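Exodeoxyribonuclease III (Neisseria meningitidis, PDB 2JC4) probably degrades double-stranded DNA from its 3' ends as a metal-dependent 3'-5' exonuclease of the AP/ExoA family of DNA repair enzymes. Local coordinates at residues Met1-Trp6 against Pro27-Leu32; Met50-Val55 against Ala66-Ser71; Gln74-Gly79 against Ile92-Ser97. One frame throughout, in Å; residues are numbered along the deposited sequence. Where two conformers were deposited one is given.

The three contacts follow one another along the chain, and none starts before the last has closed. Contacts 1 and 2 belong to one mixed sheet, where strands 29-33 and 65-69 are neighbours. Backbone bonds from Leu30 to Val68 and from Leu32 to Ala66 join them. Their centres lie about 10 Å apart. Contact 3 sits at one border of the other sheet, about 12 Å from contact 2 and 14 Å from contact 1, centre to centre. Val96 packs on both Ile29 and Ser69, and Ile92 on Val55 and Ile67. Together the contacts build part of the two-sheet sandwich of the DNase I-like fold.

Contact 1 (Met1-Trp6 against Pro27-Leu32); sequences MKITTW and PDILVL
Asp28 turns its carboxylate to Lys2 by setting CG beside its own backbone N, anti to the carbonyl carbon (chi1 -60°). OD2 then accepts from Lys2 N at 2.7 Å, through the lone pair facing away from OD1. Lys2 O is gripped by two donors, Asp28 N at 2.8 Å and Ile29 N at 3.2 Å. The Asp28 bond is the more bent of the two. This carboxylate and paired grip fix the start of the parallel strand pair. Further along, Thr4 N donates to Ile29 O, Val31 N to Thr4 O and Trp6 N to Val31 O.

On one face, Thr4 crosses the Pro27 ring at about a right angle, with OG1 3.4 Å from Pro27 CB. Its CG2 meets Leu30 CD1 at 3.6 Å. Thr4 OG1 also hydrogen-bonds Thr251 on the adjoining strand. On the other face, Ile3 and Ile29 lie side by side and point the same way, CG2 of Ile3 3.9 Å from CB of Ile29. Val31 CG2 reaches Thr5 OG1 at 3.6 Å, and that hydroxyl is bonded to Gln33. The Ile3, Thr5 and Val31 face packs on strand 141-144 of the second sheet. Helix 11-23 covers the Trp6 and Leu30 face, completing a beta-alpha-beta unit in the DNase I-like sandwich.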
ATOM      1  N   MET A   1       4.158  -5.303 -17.257  1.00 16.92           N
ATOM      2  CA  MET A   1       4.670  -4.523 -16.079  1.00 17.60           C
ATOM      3  C   MET A   1       4.111  -5.110 -14.782  1.00 17.30           C
ATOM      4  O   MET A   1       2.938  -5.456 -14.722  1.00 16.73           O
ATOM      5  CB  MET A   1       4.213  -3.095 -16.187  1.00 16.99           C
ATOM      6  CG  MET A   1       4.552  -2.265 -14.975  1.00 22.37           C
ATOM      7  SD  MET A   1       4.183  -0.544 -15.241  1.00 27.93           S
ATOM      8  CE  MET A   1       5.760   0.042 -15.850  1.00 29.87           C
ATOM      9  N   LYS A   2       4.955  -5.237 -13.763  1.00 16.12           N
ATOM     10  CA  LYS A   2       4.499  -5.804 -12.477  1.00 15.26           C
ATOM     11  C   LYS A   2       4.773  -4.783 -11.411  1.00 14.21           C
ATOM     12  O   LYS A   2       5.926  -4.299 -11.290  1.00 14.22           O
ATOM     13  CB  LYS A   2       5.260  -7.094 -12.124  1.00 16.08           C
ATOM     14  CG  LYS A   2       4.738  -8.346 -12.760  1.00 20.88           C
ATOM     15  CD  LYS A   2       5.586  -9.554 -12.343  1.00 27.09           C
ATOM     16  CE  LYS A   2       6.318 -10.146 -13.556  1.00 31.11           C
ATOM     17  NZ  LYS A   2       7.206 -11.292 -13.153  1.00 32.43           N
ATOM     18  N   ILE A   3       3.746  -4.463 -10.619  1.00 13.00           N
ATOM     19  CA  ILE A   3       3.909  -3.489  -9.530  1.00 11.60           C
ATOM     20  C   ILE A   3       3.487  -4.187  -8.248  1.00 12.17           C
ATOM     21  O   ILE A   3       2.389  -4.752  -8.209  1.00 11.11           O
ATOM     22  CB  ILE A   3       3.050  -2.226  -9.772  1.00 12.62           C
ATOM     23  CG1 ILE A   3       3.240  -1.725 -11.229  1.00 13.72           C
ATOM     24  CG2 ILE A   3       3.376  -1.101  -8.723  1.00 13.58           C
ATOM     25  CD1 ILE A   3       2.422  -0.501 -11.626  1.00 15.71           C
ATOM     26  N   THR A   4       4.372  -4.170  -7.236  1.00 11.72           N
ATOM     27  CA  THR A   4       4.134  -4.782  -5.913  1.00 12.29           C
ATOM     28  C   THR A   4       4.100  -3.699  -4.820  1.00 12.26           C
ATOM     29  O   THR A   4       4.890  -2.747  -4.860  1.00 12.18           O
ATOM     30  CB  THR A   4       5.242  -5.810  -5.643  1.00 13.27           C
ATOM     31  OG1 THR A   4       5.194  -6.807  -6.688  1.00 14.58           O
ATOM     32  CG2 THR A   4       5.127  -6.476  -4.215  1.00 12.96           C
ATOM     33  N   THR A   5       3.178  -3.851  -3.859  1.00 11.67           N
ATOM     34  CA  THR A   5       3.134  -3.025  -2.653  1.00 10.10           C
ATOM     35  C   THR A   5       3.348  -3.948  -1.429  1.00 10.81           C
ATOM     36  O   THR A   5       2.843  -5.073  -1.400  1.00  9.82           O
ATOM     37  CB  THR A   5       1.781  -2.243  -2.539  1.00 11.37           C
ATOM     38  OG1 THR A   5       1.752  -1.497  -1.311  1.00 12.79           O
ATOM     39  CG2 THR A   5       0.538  -3.186  -2.597  1.00  8.72           C
ATOM     40  N   TRP A   6       4.119  -3.486  -0.448  1.00  9.90           N
ATOM     41  CA  TRP A   6       4.389  -4.322   0.711  1.00 10.18           C
ATOM     42  C   TRP A   6       4.631  -3.488   1.938  1.00  9.97           C
ATOM     43  O   TRP A   6       5.542  -2.649   1.964  1.00  9.68           O
ATOM     44  CB  TRP A   6       5.598  -5.255   0.441  1.00 10.62           C
ATOM     45  CG  TRP A   6       5.769  -6.346   1.509  1.00  8.51           C
ATOM     46  CD1 TRP A   6       4.823  -6.797   2.381  1.00  9.45           C
ATOM     47  CD2 TRP A   6       6.952  -7.097   1.772  1.00  9.64           C
ATOM     48  NE1 TRP A   6       5.356  -7.781   3.196  1.00 10.20           N
ATOM     49  CE2 TRP A   6       6.666  -7.980   2.843  1.00  8.97           C
ATOM     50  CE3 TRP A   6       8.227  -7.117   1.201  1.00  9.16           C
ATOM     51  CZ2 TRP A   6       7.624  -8.884   3.355  1.00 11.08           C
ATOM     52  CZ3 TRP A   6       9.175  -7.998   1.710  1.00 10.41           C
ATOM     53  CH2 TRP A   6       8.880  -8.871   2.771  1.00 11.95           C
ATOM     54  N   PRO A  27       9.538  -7.511  -9.338  1.00 21.69           N
ATOM     55  CA  PRO A  27       8.577  -6.657 -10.040  1.00 20.30           C
ATOM     56  C   PRO A  27       9.349  -5.558 -10.748  1.00 19.18           C
ATOM     57  O   PRO A  27      10.574  -5.415 -10.550  1.00 17.92           O
ATOM     58  CB  PRO A  27       7.726  -6.077  -8.913  1.00 20.54           C
ATOM     59  CG  PRO A  27       8.714  -6.017  -7.697  1.00 21.82           C
ATOM     60  CD  PRO A  27       9.685  -7.173  -7.902  1.00 22.56           C
ATOM     61  N   ASP A  28       8.666  -4.791 -11.584  1.00 17.85           N
ATOM     62  CA  ASP A  28       9.259  -3.602 -12.145  1.00 16.59           C
ATOM     63  C   ASP A  28       9.321  -2.448 -11.143  1.00 15.81           C
ATOM     64  O   ASP A  28      10.242  -1.611 -11.203  1.00 14.37           O
ATOM     65  CB  ASP A  28       8.482  -3.198 -13.384  1.00 18.20           C
ATOM     66  CG  ASP A  28       8.508  -4.267 -14.401  1.00 20.40           C
ATOM     67  OD1 ASP A  28       9.591  -4.475 -14.971  1.00 25.31           O
ATOM     68  OD2 ASP A  28       7.497  -4.948 -14.576  1.00 21.14           O
ATOM     69  N   ILE A  29       8.319  -2.389 -10.259  1.00 13.60           N
ATOM     70  CA  ILE A  29       8.201  -1.334  -9.248  1.00 13.78           C
ATOM     71  C   ILE A  29       7.757  -2.002  -7.967  1.00 13.57           C
ATOM     72  O   ILE A  29       6.799  -2.764  -8.001  1.00 13.46           O
ATOM     73  CB  ILE A  29       7.128  -0.296  -9.637  1.00 13.80           C
ATOM     74  CG1 ILE A  29       7.557   0.424 -10.916  1.00 14.66           C
ATOM     75  CG2 ILE A  29       6.921   0.794  -8.530  1.00 13.24           C
ATOM     76  CD1 ILE A  29       6.362   1.080 -11.644  1.00 14.34           C
ATOM     77  N   LEU A  30       8.489  -1.763  -6.875  1.00 12.46           N
ATOM     78  CA  LEU A  30       8.114  -2.228  -5.531  1.00 11.64           C
ATOM     79  C   LEU A  30       7.933  -0.995  -4.655  1.00 11.40           C
ATOM     80  O   LEU A  30       8.844  -0.178  -4.538  1.00 12.61           O
ATOM     81  CB  LEU A  30       9.208  -3.110  -4.926  1.00 11.94           C
ATOM     82  CG  LEU A  30       9.139  -3.514  -3.451  1.00 14.08           C
ATOM     83  CD1 LEU A  30       7.861  -4.320  -3.212  1.00 12.56           C
ATOM     84  CD2 LEU A  30      10.374  -4.317  -3.025  1.00 15.36           C
ATOM     85  N   VAL A  31       6.754  -0.825  -4.087  1.00 11.10           N
ATOM     86  CA  VAL A  31       6.544   0.259  -3.123  1.00  9.87           C
ATOM     87  C   VAL A  31       6.398  -0.340  -1.714  1.00 10.24           C
ATOM     88  O   VAL A  31       5.802  -1.425  -1.561  1.00 10.08           O
ATOM     89  CB  VAL A  31       5.383   1.181  -3.533  1.00 10.05           C
ATOM     90  CG1 VAL A  31       5.489   1.622  -5.009  1.00  9.37           C
ATOM     91  CG2 VAL A  31       3.992   0.564  -3.263  1.00 10.54           C
ATOM     92  N   LEU A  32       6.930   0.377  -0.720  1.00  9.77           N
ATOM     93  CA  LEU A  32       7.044  -0.082   0.651  1.00 11.09           C
ATOM     94  C   LEU A  32       6.402   0.893   1.610  1.00 11.28           C
ATOM     95  O   LEU A  32       6.459   2.116   1.388  1.00 10.81           O
ATOM     96  CB  LEU A  32       8.544  -0.219   1.071  1.00 12.89           C
ATOM     97  CG  LEU A  32       9.398  -1.038   0.110  1.00 12.38           C
ATOM     98  CD1 LEU A  32      10.861  -1.022   0.558  1.00 14.38           C
ATOM     99  CD2 LEU A  32       8.881  -2.466   0.130  1.00 13.86           C
TER

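Contact 2 (Met50-Val55 against Ala66-Ser71); sequences MGWHCV and AIVSRS
His53 N donates to Ser69 O at 2.8 Å, and Ser69 N returns a bond to His53 O. The two segments run antiparallel, and this is one hydrogen-bonded pair. Val55 and Ile67 form the next. Cys54 and Val68 make a non-hydrogen-bonded pair between them, their side chains on one face. Ser69 OG sits between its backbone N and carbonyl carbon (chi1 52°), which turns it to Ser71 O. It donates there at 2.6 Å, in the carbonyl plane, and ties the end of strand 65-69 to the bend that follows.

The main side-chain contact lies at the open end of the hairpin. Arg70 crosses Trp52 at about a right angle. Its CG stands over one face of the indole, 3.4 Å from the centroid of the six-membered ring, a CH-pi contact. The Arg70 chain then bends at chi2 and chi3, which carries NE to 2.9 Å from Gly51 O. The guanidinium is far from the ring, so any cation-pi attraction is weak at most. Trp52 CB rests on Val68 CG1 at 3.7 Å.

His53 brings the edge of its imidazole to the bend, with CD2 3.2 Å from Arg70 O. Val55 and Ile67 lie side by side on the same face as His53, CG2 of Val55 3.9 Å from CB of Ile67. Both also touch Ile92 of the second sheet. Trp52 packs on Leu22 of helix 11-23. Gly51 ends the preceding helix in a Schellman motif, and the chain then enters a beta hairpin at the border of its sheet.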
ATOM      1  N   MET A  50      22.248  -3.218  -5.804  1.00 19.21           N
ATOM      2  CA  MET A  50      21.596  -4.310  -6.499  0.50 19.27           C
ATOM      3  C   MET A  50      21.035  -3.849  -7.847  1.00 19.23           C
ATOM      4  O   MET A  50      20.447  -4.622  -8.571  1.00 20.28           O
ATOM      5  CB  MET A  50      20.471  -4.888  -5.641  0.50 19.40           C
ATOM      6  CG  MET A  50      20.935  -5.880  -4.577  0.50 18.31           C
ATOM      7  SD  MET A  50      19.604  -6.486  -3.499  0.50 20.05           S
ATOM      8  CE  MET A  50      18.743  -7.695  -4.519  0.50 15.81           C
ATOM      9  N   GLY A  51      21.204  -2.583  -8.161  1.00 19.01           N
ATOM     10  CA  GLY A  51      20.728  -2.042  -9.441  1.00 19.82           C
ATOM     11  C   GLY A  51      19.350  -1.399  -9.374  1.00 20.21           C
ATOM     12  O   GLY A  51      18.735  -1.146 -10.412  1.00 21.89           O
ATOM     13  N   TRP A  52      18.869  -1.127  -8.161  1.00 20.02           N
ATOM     14  CA  TRP A  52      17.573  -0.471  -7.981  1.00 19.89           C
ATOM     15  C   TRP A  52      17.663   0.993  -7.624  1.00 20.03           C
ATOM     16  O   TRP A  52      18.407   1.370  -6.715  1.00 21.05           O
ATOM     17  CB  TRP A  52      16.748  -1.228  -6.938  1.00 20.17           C
ATOM     18  CG  TRP A  52      16.490  -2.633  -7.397  1.00 19.95           C
ATOM     19  CD1 TRP A  52      17.332  -3.716  -7.253  1.00 22.18           C
ATOM     20  CD2 TRP A  52      15.340  -3.113  -8.106  1.00 19.95           C
ATOM     21  NE1 TRP A  52      16.773  -4.835  -7.839  1.00 23.88           N
ATOM     22  CE2 TRP A  52      15.561  -4.490  -8.384  1.00 21.63           C
ATOM     23  CE3 TRP A  52      14.151  -2.515  -8.550  1.00 15.77           C
ATOM     24  CZ2 TRP A  52      14.616  -5.282  -9.042  1.00 20.45           C
ATOM     25  CZ3 TRP A  52      13.226  -3.304  -9.216  1.00 20.43           C
ATOM     26  CH2 TRP A  52      13.467  -4.669  -9.460  1.00 20.25           C
ATOM     27  N   HIS A  53      16.870   1.819  -8.304  1.00 19.38           N
ATOM     28  CA  HIS A  53      16.701   3.227  -7.909  1.00 19.24           C
ATOM     29  C   HIS A  53      15.670   3.333  -6.782  1.00 18.87           C
ATOM     30  O   HIS A  53      14.665   2.632  -6.805  1.00 17.19           O
ATOM     31  CB  HIS A  53      16.256   4.045  -9.101  1.00 20.17           C
ATOM     32  CG  HIS A  53      17.235   4.024 -10.234  1.00 22.50           C
ATOM     33  ND1 HIS A  53      18.437   4.699 -10.189  1.00 26.51           N
ATOM     34  CD2 HIS A  53      17.202   3.391 -11.428  1.00 25.30           C
ATOM     35  CE1 HIS A  53      19.096   4.492 -11.316  1.00 27.68           C
ATOM     36  NE2 HIS A  53      18.367   3.698 -12.083  1.00 27.53           N
ATOM     37  N   CYS A  54      15.953   4.175  -5.780  1.00 18.07           N
ATOM     38  CA  CYS A  54      15.108   4.292  -4.603  1.00 18.22           C
ATOM     39  C   CYS A  54      14.793   5.734  -4.336  1.00 17.86           C
ATOM     40  O   CYS A  54      15.703   6.572  -4.381  1.00 17.19           O
ATOM     41  CB  CYS A  54      15.858   3.785  -3.363  1.00 18.95           C
ATOM     42  SG  CYS A  54      16.369   2.091  -3.495  1.00 20.05           S
ATOM     43  N   VAL A  55      13.526   6.036  -4.049  1.00 16.55           N
ATOM     44  CA  VAL A  55      13.185   7.319  -3.429  1.00 16.32           C
ATOM     45  C   VAL A  55      12.374   7.018  -2.189  1.00 15.54           C
ATOM     46  O   VAL A  55      11.665   6.017  -2.154  1.00 15.38           O
ATOM     47  CB  VAL A  55      12.430   8.284  -4.374  1.00 16.91           C
ATOM     48  CG1 VAL A  55      13.343   8.657  -5.583  1.00 15.17           C
ATOM     49  CG2 VAL A  55      11.075   7.693  -4.848  1.00 16.26           C
ATOM     50  N   ALA A  66       8.492   4.146   0.655  1.00 10.52           N
ATOM     51  CA  ALA A  66       9.555   4.187  -0.355  1.00 10.99           C
ATOM     52  C   ALA A  66       9.040   3.671  -1.679  1.00 11.18           C
ATOM     53  O   ALA A  66       8.101   2.899  -1.695  1.00 11.27           O
ATOM     54  CB  ALA A  66      10.766   3.339   0.110  1.00 10.73           C
ATOM     55  N   ILE A  67       9.667   4.098  -2.777  1.00 12.53           N
ATOM     56  CA  ILE A  67       9.406   3.556  -4.130  1.00 12.74           C
ATOM     57  C   ILE A  67      10.736   3.049  -4.685  1.00 13.13           C
ATOM     58  O   ILE A  67      11.736   3.778  -4.696  1.00 13.20           O
ATOM     59  CB  ILE A  67       8.799   4.585  -5.100  1.00 13.20           C
ATOM     60  CG1 ILE A  67       7.424   5.057  -4.608  1.00 12.10           C
ATOM     61  CG2 ILE A  67       8.715   3.997  -6.493  1.00 13.25           C
ATOM     62  CD1 ILE A  67       6.897   6.288  -5.315  1.00 13.01           C
ATOM     63  N   VAL A  68      10.743   1.800  -5.111  1.00 12.95           N
ATOM     64  CA  VAL A  68      11.998   1.153  -5.539  1.00 15.09           C
ATOM     65  C   VAL A  68      11.753   0.622  -6.944  1.00 15.29           C
ATOM     66  O   VAL A  68      10.751  -0.061  -7.172  1.00 15.42           O
ATOM     67  CB  VAL A  68      12.360   0.003  -4.595  1.00 14.65           C
ATOM     68  CG1 VAL A  68      13.651  -0.662  -5.040  1.00 16.33           C
ATOM     69  CG2 VAL A  68      12.427   0.482  -3.129  1.00 14.88           C
ATOM     70  N   SER A  69      12.621   0.966  -7.901  1.00 15.34           N
ATOM     71  CA  SER A  69      12.331   0.613  -9.286  1.00 16.07           C
ATOM     72  C   SER A  69      13.599   0.489 -10.119  1.00 17.37           C
ATOM     73  O   SER A  69      14.610   1.101  -9.794  1.00 16.54           O
ATOM     74  CB  SER A  69      11.396   1.662  -9.915  1.00 16.02           C
ATOM     75  OG  SER A  69      11.905   2.984  -9.726  1.00 17.80           O
ATOM     76  N   ARG A  70      13.562  -0.310 -11.177  1.00 19.51           N
ATOM     77  CA  ARG A  70      14.754  -0.353 -12.033  1.00 21.53           C
ATOM     78  C   ARG A  70      14.799   0.860 -12.961  1.00 22.38           C
ATOM     79  O   ARG A  70      15.888   1.274 -13.365  1.00 21.85           O
ATOM     80  CB  ARG A  70      14.980  -1.711 -12.716  1.00 22.96           C
ATOM     81  CG  ARG A  70      15.681  -2.683 -11.717  1.00 27.42           C
ATOM     82  CD  ARG A  70      16.652  -3.673 -12.318  1.00 34.73           C
ATOM     83  NE  ARG A  70      17.987  -3.103 -12.488  1.00 37.58           N
ATOM     84  CZ  ARG A  70      19.084  -3.828 -12.666  1.00 39.44           C
ATOM     85  NH1 ARG A  70      18.998  -5.157 -12.655  1.00 41.63           N
ATOM     86  NH2 ARG A  70      20.264  -3.228 -12.838  1.00 38.53           N
ATOM     87  N   SER A  71      13.634   1.450 -13.240  1.00 21.97           N
ATOM     88  CA  SER A  71      13.564   2.787 -13.866  1.00 23.15           C
ATOM     89  C   SER A  71      13.762   3.935 -12.848  1.00 23.02           C
ATOM     90  O   SER A  71      13.325   3.849 -11.711  1.00 23.07           O
ATOM     91  CB  SER A  71      12.231   2.959 -14.590  1.00 23.07           C
ATOM     92  OG  SER A  71      12.205   2.145 -15.753  1.00 26.72           O
TER

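Contact 3 (Gln74-Gly79 against Ile92-Ser97); sequences QDVHFG and IAATVS
Ile92 reaches across to Phe78 along its longer branch. Its CB lies 4.2 Å from His77 O. CG1 is anti to the backbone N (chi1 -171°) and passes the same carbonyl oxygen, His77 O, at 3.7 Å. CG1 also meets Val76 CG1 and Phe78 CE1. At the tip, CD1 touches Phe78 CE1 at 3.6 Å, coming to the ring obliquely. The two side chains lie side by side and point the same way. Val76 continues this apolar row by placing CG2 4.0 Å from Ala94 CB. Ile92 also packs on Val65 and Phe78 on Ser57, so this face meets the first sheet.

The backbones run antiparallel as the first two strands of the second sheet in the DNase I-like sandwich, with 76-78 at its border. His77 and Ala93 bond to each other through both N-H groups, and so do Gln74 and Thr95. The pairing shifts by one residue between these pairs, a beta bulge. Asp75 occupies it with left-handed backbone angles (phi 46°, psi 57°), and the chain turns a corner there.

In one of the two conformers of Asp75, a water donates to its OD2 at 2.7 Å and lies 2.6 Å from Thr95 OG1. This bridge to the facing strand is therefore tentative. Arg100 of the next strand bonds both Thr95 OG1 and Asp75 O, so one side chain holds both strands at this point. On the face of Thr95 and Ala93, the His77 imidazole leads away from the facing strand and stacks on Phe130 of helix 115-135.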
ATOM      1  N   GLN A  74      10.737   9.739 -11.651  1.00 19.55           N
ATOM      2  CA  GLN A  74      10.721  11.166 -12.002  1.00 19.42           C
ATOM      3  C   GLN A  74       9.659  11.959 -11.218  1.00 18.65           C
ATOM      4  O   GLN A  74       8.696  11.369 -10.691  1.00 17.21           O
ATOM      5  CB  GLN A  74      10.456  11.355 -13.504  1.00 19.81           C
ATOM      6  CG  GLN A  74      11.323  10.456 -14.424  1.00 24.11           C
ATOM      7  CD  GLN A  74      12.781  10.916 -14.457  1.00 30.74           C
ATOM      8  OE1 GLN A  74      13.058  12.104 -14.660  1.00 32.70           O
ATOM      9  NE2 GLN A  74      13.716   9.981 -14.265  1.00 30.35           N
ATOM     10  N   ASP A  75       9.878  13.278 -11.151  0.50 17.39           N
ATOM     11  CA  ASP A  75       8.939  14.234 -10.570  0.50 17.36           C
ATOM     12  C   ASP A  75       8.425  13.701  -9.234  0.50 16.98           C
ATOM     13  O   ASP A  75       7.227  13.525  -9.024  0.50 16.97           O
ATOM     14  CB  ASP A  75       7.804  14.530 -11.557  0.50 16.78           C
ATOM     15  CG  ASP A  75       8.314  15.080 -12.884  0.50 17.36           C
ATOM     16  OD1 ASP A  75       9.248  15.907 -12.885  0.50 18.50           O
ATOM     17  OD2 ASP A  75       7.783  14.687 -13.932  0.50 17.19           O
ATOM     18  N   VAL A  76       9.375  13.423  -8.351  1.00 17.20           N
ATOM     19  CA  VAL A  76       9.084  12.880  -7.020  1.00 16.93           C
ATOM     20  C   VAL A  76       8.339  13.925  -6.197  1.00 17.35           C
ATOM     21  O   VAL A  76       8.713  15.120  -6.234  1.00 16.66           O
ATOM     22  CB  VAL A  76      10.365  12.414  -6.332  1.00 17.81           C
ATOM     23  CG1 VAL A  76      10.022  11.810  -4.968  1.00 17.81           C
ATOM     24  CG2 VAL A  76      11.035  11.358  -7.198  1.00 16.00           C
ATOM     25  N   HIS A  77       7.278  13.481  -5.501  1.00 16.48           N
ATOM     26  CA  HIS A  77       6.395  14.348  -4.702  1.00 16.28           C
ATOM     27  C   HIS A  77       6.211  13.760  -3.314  1.00 16.37           C
ATOM     28  O   HIS A  77       6.040  12.534  -3.173  1.00 15.51           O
ATOM     29  CB  HIS A  77       5.013  14.501  -5.363  1.00 15.91           C
ATOM     30  CG  HIS A  77       4.121  15.487  -4.666  1.00 19.69           C
ATOM     31  ND1 HIS A  77       3.254  15.126  -3.656  1.00 24.01           N
ATOM     32  CD2 HIS A  77       4.000  16.832  -4.796  1.00 23.81           C
ATOM     33  CE1 HIS A  77       2.625  16.199  -3.205  1.00 22.65           C
ATOM     34  NE2 HIS A  77       3.072  17.250  -3.867  1.00 25.40           N
ATOM     35  N   PHE A  78       6.255  14.627  -2.302  1.00 15.91           N
ATOM     36  CA  PHE A  78       6.170  14.200  -0.895  1.00 15.69           C
ATOM     37  C   PHE A  78       4.955  14.791  -0.267  1.00 15.71           C
ATOM     38  O   PHE A  78       4.689  15.992  -0.421  1.00 15.81           O
ATOM     39  CB  PHE A  78       7.411  14.622  -0.080  1.00 16.19           C
ATOM     40  CG  PHE A  78       8.696  14.000  -0.582  1.00 17.22           C
ATOM     41  CD1 PHE A  78       9.103  12.745  -0.132  1.00 17.92           C
ATOM     42  CD2 PHE A  78       9.480  14.661  -1.522  1.00 16.46           C
ATOM     43  CE1 PHE A  78      10.300  12.180  -0.599  1.00 16.94           C
ATOM     44  CE2 PHE A  78      10.651  14.084  -2.011  1.00 19.10           C
ATOM     45  CZ  PHE A  78      11.054  12.845  -1.543  1.00 17.77           C
ATOM     46  N   GLY A  79       4.225  13.957   0.467  1.00 15.70           N
ATOM     47  CA  GLY A  79       3.176  14.435   1.355  1.00 16.06           C
ATOM     48  C   GLY A  79       1.915  14.840   0.626  1.00 16.24           C
ATOM     49  O   GLY A  79       1.727  14.509  -0.571  1.00 16.57           O
ATOM     50  N   ILE A  92       4.260   9.161  -0.774  1.00 12.72           N
ATOM     51  CA  ILE A  92       5.289   9.520  -1.731  1.00 12.70           C
ATOM     52  C   ILE A  92       4.774   9.137  -3.107  1.00 13.34           C
ATOM     53  O   ILE A  92       4.146   8.086  -3.282  1.00 13.03           O
ATOM     54  CB  ILE A  92       6.658   8.815  -1.399  1.00 13.07           C
ATOM     55  CG1 ILE A  92       7.776   9.379  -2.296  1.00 13.94           C
ATOM     56  CG2 ILE A  92       6.566   7.251  -1.461  1.00 12.46           C
ATOM     57  CD1 ILE A  92       9.185   8.943  -1.859  1.00 13.76           C
ATOM     58  N   ALA A  93       5.013  10.003  -4.084  1.00 13.44           N
ATOM     59  CA  ALA A  93       4.593   9.718  -5.463  1.00 13.36           C
ATOM     60  C   ALA A  93       5.746   9.956  -6.436  1.00 13.21           C
ATOM     61  O   ALA A  93       6.634  10.760  -6.176  1.00 12.92           O
ATOM     62  CB  ALA A  93       3.374  10.571  -5.858  1.00 11.94           C
ATOM     63  N   ALA A  94       5.719   9.279  -7.568  1.00 12.84           N
ATOM     64  CA  ALA A  94       6.727   9.544  -8.580  1.00 13.87           C
ATOM     65  C   ALA A  94       6.213   8.935  -9.860  1.00 14.49           C
ATOM     66  O   ALA A  94       5.338   8.087  -9.811  1.00 15.11           O
ATOM     67  CB  ALA A  94       8.053   8.931  -8.205  1.00 13.38           C
ATOM     68  N   THR A  95       6.749   9.404 -10.982  1.00 14.64           N
ATOM     69  CA  THR A  95       6.396   8.903 -12.309  1.00 15.99           C
ATOM     70  C   THR A  95       7.525   7.975 -12.714  1.00 16.47           C
ATOM     71  O   THR A  95       8.706   8.403 -12.805  1.00 14.92           O
ATOM     72  CB  THR A  95       6.233  10.055 -13.344  1.00 14.93           C
ATOM     73  OG1 THR A  95       5.335  11.043 -12.834  1.00 14.47           O
ATOM     74  CG2 THR A  95       5.705   9.525 -14.661  1.00 17.87           C
ATOM     75  N   VAL A  96       7.154   6.710 -12.927  1.00 17.00           N
ATOM     76  CA  VAL A  96       8.085   5.620 -13.155  1.00 18.90           C
ATOM     77  C   VAL A  96       7.668   4.949 -14.445  1.00 20.38           C
ATOM     78  O   VAL A  96       6.540   4.444 -14.539  1.00 21.13           O
ATOM     79  CB  VAL A  96       8.053   4.564 -11.993  1.00 18.53           C
ATOM     80  CG1 VAL A  96       9.163   3.553 -12.166  1.00 20.01           C
ATOM     81  CG2 VAL A  96       8.167   5.234 -10.614  1.00 17.23           C
ATOM     82  N   SER A  97       8.543   4.956 -15.458  1.00 21.24           N
ATOM     83  CA  SER A  97       8.174   4.367 -16.773  1.00 23.06           C
ATOM     84  C   SER A  97       6.834   4.886 -17.286  1.00 21.98           C
ATOM     85  O   SER A  97       6.013   4.104 -17.776  1.00 23.30           O
ATOM     86  CB  SER A  97       8.073   2.847 -16.695  1.00 23.42           C
ATOM     87  OG  SER A  97       9.336   2.248 -16.550  1.00 28.34           O
TER
HETATM   88  O   HOH W   1       5.460  13.389 -13.927  1.00 18.99           O